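Side-chain contact in glutathione reductase (Bartonella henselae, PDB 3O0H), which probably reduces glutathione disulfide to glutathione with NADPH, passing electrons through a bound FAD and a redox-active disulfide, as in other glutathione reductases: residues A425-E430 with Q437-S442. Numbering follows the deposited sequence.
Sequences AHVLGE and QLIGIS
A425 and I439 face each other where strand 422-428 meets helix 432-444, their CA atoms 7.3 Å apart, the nearest such pair between the two segments. Residues 425-428 are extended, so alternate side chains turn to the same side: the CB atoms of A425 and V427 point at the helix, while that of H426 points away from it. In the antiparallel sheet of the dimerisation domain, the strand bonds through its backbone to strands 371-375 and 409-416.

I439 bridges both positions with its two branches. CG2, anti to the backbone N (CG1 chi1 -61°), abuts A425 CB at 3.5 Å, a close methyl-to-methyl contact. The CG1 branch, extended at chi2 179°, reaches obliquely toward the strand and puts CD1 further along it than CG2, at a looser 4.2 Å from V427 CG2. L466 also packs on I439, and V427 meets A432 and I435 on the same helix.

Elsewhere on the helix, Q437 hydrogen-bonds to M456 O and V458 N of the second subunit, and S442 OG to S442 OG of that subunit, so the helix links its own sheet to the dimer interface. All three residues that meet are buried. With only methyl groups meeting and no hydrogen bond crossing between the segments, the contact is apolar; about 102 Å² buried in all makes it small, which implies van der Waals packing and exclusion of water.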
ATOM      1  N   ALA B 425       8.429   6.241 -12.022  1.00 12.43           N
ATOM      2  CA  ALA B 425       8.466   5.860 -10.620  1.00 12.18           C
ATOM      3  C   ALA B 425       8.541   4.326 -10.559  1.00 12.07           C
ATOM      4  O   ALA B 425       7.761   3.622 -11.231  1.00 10.89           O
ATOM      5  CB  ALA B 425       7.205   6.378  -9.846  1.00 10.28           C
ATOM      6  N   HIS B 426       9.460   3.850  -9.716  1.00 11.82           N
ATOM      7  CA  HIS B 426       9.877   2.447  -9.648  1.00 12.19           C
ATOM      8  C   HIS B 426      10.048   2.022  -8.204  1.00 11.96           C
ATOM      9  O   HIS B 426      10.693   2.719  -7.433  1.00 12.60           O
ATOM     10  CB  HIS B 426      11.177   2.266 -10.433  1.00 11.84           C
ATOM     11  CG  HIS B 426      11.126   2.923 -11.765  1.00 13.90           C
ATOM     12  ND1 HIS B 426      10.350   2.438 -12.799  1.00 13.93           N
ATOM     13  CD2 HIS B 426      11.657   4.093 -12.202  1.00 12.23           C
ATOM     14  CE1 HIS B 426      10.442   3.264 -13.825  1.00 15.34           C
ATOM     15  NE2 HIS B 426      11.252   4.263 -13.498  1.00 13.03           N
ATOM     16  N   VAL B 427       9.456   0.885  -7.835  1.00 11.87           N
ATOM     17  CA  VAL B 427       9.354   0.474  -6.452  1.00 11.90           C
ATOM     18  C   VAL B 427       9.637  -1.021  -6.410  1.00 12.40           C
ATOM     19  O   VAL B 427       9.145  -1.784  -7.254  1.00 11.83           O
ATOM     20  CB  VAL B 427       7.968   0.762  -5.865  1.00 11.31           C
ATOM     21  CG1 VAL B 427       7.854   0.368  -4.363  1.00 12.21           C
ATOM     22  CG2 VAL B 427       7.542   2.223  -6.032  1.00 13.00           C
ATOM     23  N   LEU B 428      10.424  -1.428  -5.434  1.00 12.60           N
ATOM     24  CA  LEU B 428      10.667  -2.833  -5.178  1.00 13.65           C
ATOM     25  C   LEU B 428      10.640  -3.057  -3.693  1.00 14.43           C
ATOM     26  O   LEU B 428      11.331  -2.352  -2.971  1.00 17.72           O
ATOM     27  CB  LEU B 428      11.987  -3.264  -5.798  1.00 14.11           C
ATOM     28  CG  LEU B 428      12.434  -4.671  -5.392  1.00 14.42           C
ATOM     29  CD1 LEU B 428      13.150  -5.292  -6.557  1.00 17.72           C
ATOM     30  CD2 LEU B 428      13.288  -4.671  -4.132  1.00 17.86           C
ATOM     31  N   GLY B 429       9.897  -4.078  -3.247  1.00 13.85           N
ATOM     32  CA  GLY B 429       9.712  -4.401  -1.866  1.00 14.43           C
ATOM     33  C   GLY B 429       8.227  -4.604  -1.575  1.00 14.78           C
ATOM     34  O   GLY B 429       7.374  -4.719  -2.480  1.00 12.21           O
ATOM     35  N   GLU B 430       7.923  -4.625  -0.301  1.00 15.98           N
ATOM     36  CA  GLU B 430       6.597  -5.035   0.167  1.00 18.45           C
ATOM     37  C   GLU B 430       5.462  -4.136  -0.417  1.00 16.55           C
ATOM     38  O   GLU B 430       5.522  -2.899  -0.332  1.00 15.84           O
ATOM     39  CB  GLU B 430       6.633  -5.048   1.716  1.00 20.23           C
ATOM     40  CG  GLU B 430       5.295  -5.102   2.399  1.00 26.26           C
ATOM     41  CD  GLU B 430       5.435  -5.357   3.879  1.00 32.08           C
ATOM     42  OE1 GLU B 430       6.460  -5.986   4.275  1.00 35.92           O
ATOM     43  OE2 GLU B 430       4.531  -4.904   4.634  1.00 40.28           O
ATOM     44  N   GLN B 437       0.598   1.612  -8.161  1.00  9.78           N
ATOM     45  CA  GLN B 437      -0.739   1.986  -8.635  1.00 10.35           C
ATOM     46  C   GLN B 437      -1.074   3.419  -8.222  1.00 10.25           C
ATOM     47  O   GLN B 437      -1.610   4.228  -9.009  1.00  9.65           O
ATOM     48  CB  GLN B 437      -1.809   1.059  -8.053  1.00 11.49           C
ATOM     49  CG  GLN B 437      -3.279   1.551  -8.236  1.00 11.50           C
ATOM     50  CD  GLN B 437      -3.765   1.369  -9.680  1.00 11.27           C
ATOM     51  OE1 GLN B 437      -4.473   0.425  -9.989  1.00 11.82           O
ATOM     52  NE2 GLN B 437      -3.343   2.266 -10.567  1.00 11.87           N
ATOM     53  N   LEU B 438      -0.781   3.733  -6.965  1.00 10.36           N
ATOM     54  CA  LEU B 438      -1.168   5.000  -6.384  1.00 11.16           C
ATOM     55  C   LEU B 438      -0.310   6.135  -6.868  1.00 10.58           C
ATOM     56  O   LEU B 438      -0.811   7.211  -7.168  1.00 11.57           O
ATOM     57  CB  LEU B 438      -1.166   4.896  -4.836  1.00 11.40           C
ATOM     58  CG  LEU B 438      -2.212   3.865  -4.366  1.00 14.42           C
ATOM     59  CD1 LEU B 438      -1.953   3.497  -2.953  1.00 14.45           C
ATOM     60  CD2 LEU B 438      -3.608   4.414  -4.569  1.00 16.09           C
ATOM     61  N   ILE B 439       0.992   5.924  -6.942  1.00 11.39           N
ATOM     62  CA  ILE B 439       1.880   6.914  -7.549  1.00 11.16           C
ATOM     63  C   ILE B 439       1.462   7.167  -9.021  1.00 11.56           C
ATOM     64  O   ILE B 439       1.578   8.281  -9.556  1.00 11.36           O
ATOM     65  CB  ILE B 439       3.335   6.420  -7.463  1.00 12.09           C
ATOM     66  CG1 ILE B 439       3.778   6.240  -6.008  1.00 14.05           C
ATOM     67  CG2 ILE B 439       4.294   7.378  -8.119  1.00 12.16           C
ATOM     68  CD1 ILE B 439       5.227   5.730  -5.896  1.00 14.63           C
ATOM     69  N   GLY B 440       0.929   6.125  -9.670  1.00 11.79           N
ATOM     70  CA  GLY B 440       0.547   6.204 -11.045  1.00 12.08           C
ATOM     71  C   GLY B 440      -0.557   7.245 -11.305  1.00 12.46           C
ATOM     72  O   GLY B 440      -0.626   7.864 -12.363  1.00 11.90           O
ATOM     73  N   ILE B 441      -1.411   7.445 -10.317  1.00 12.01           N
ATOM     74  CA  ILE B 441      -2.436   8.471 -10.398  1.00 11.78           C
ATOM     75  C   ILE B 441      -1.771   9.858 -10.439  1.00 12.55           C
ATOM     76  O   ILE B 441      -2.133  10.695 -11.279  1.00 12.59           O
ATOM     77  CB  ILE B 441      -3.367   8.387  -9.179  1.00 12.15           C
ATOM     78  CG1 ILE B 441      -4.100   7.016  -9.159  1.00 11.87           C
ATOM     79  CG2 ILE B 441      -4.399   9.558  -9.168  1.00 13.98           C
ATOM     80  CD1 ILE B 441      -4.833   6.812  -7.821  1.00 10.76           C
ATOM     81  N   SER B 442      -0.789  10.074  -9.564  1.00 11.44           N
ATOM     82  CA  SER B 442      -0.058  11.320  -9.536  1.00 12.17           C
ATOM     83  C   SER B 442       0.689  11.561 -10.848  1.00 12.52           C
ATOM     84  O   SER B 442       0.660  12.671 -11.371  1.00 13.29           O
ATOM     85  CB  SER B 442       0.870  11.341  -8.331  1.00 12.60           C
ATOM     86  OG  SER B 442       0.079  11.301  -7.136  1.00 14.35           O
TER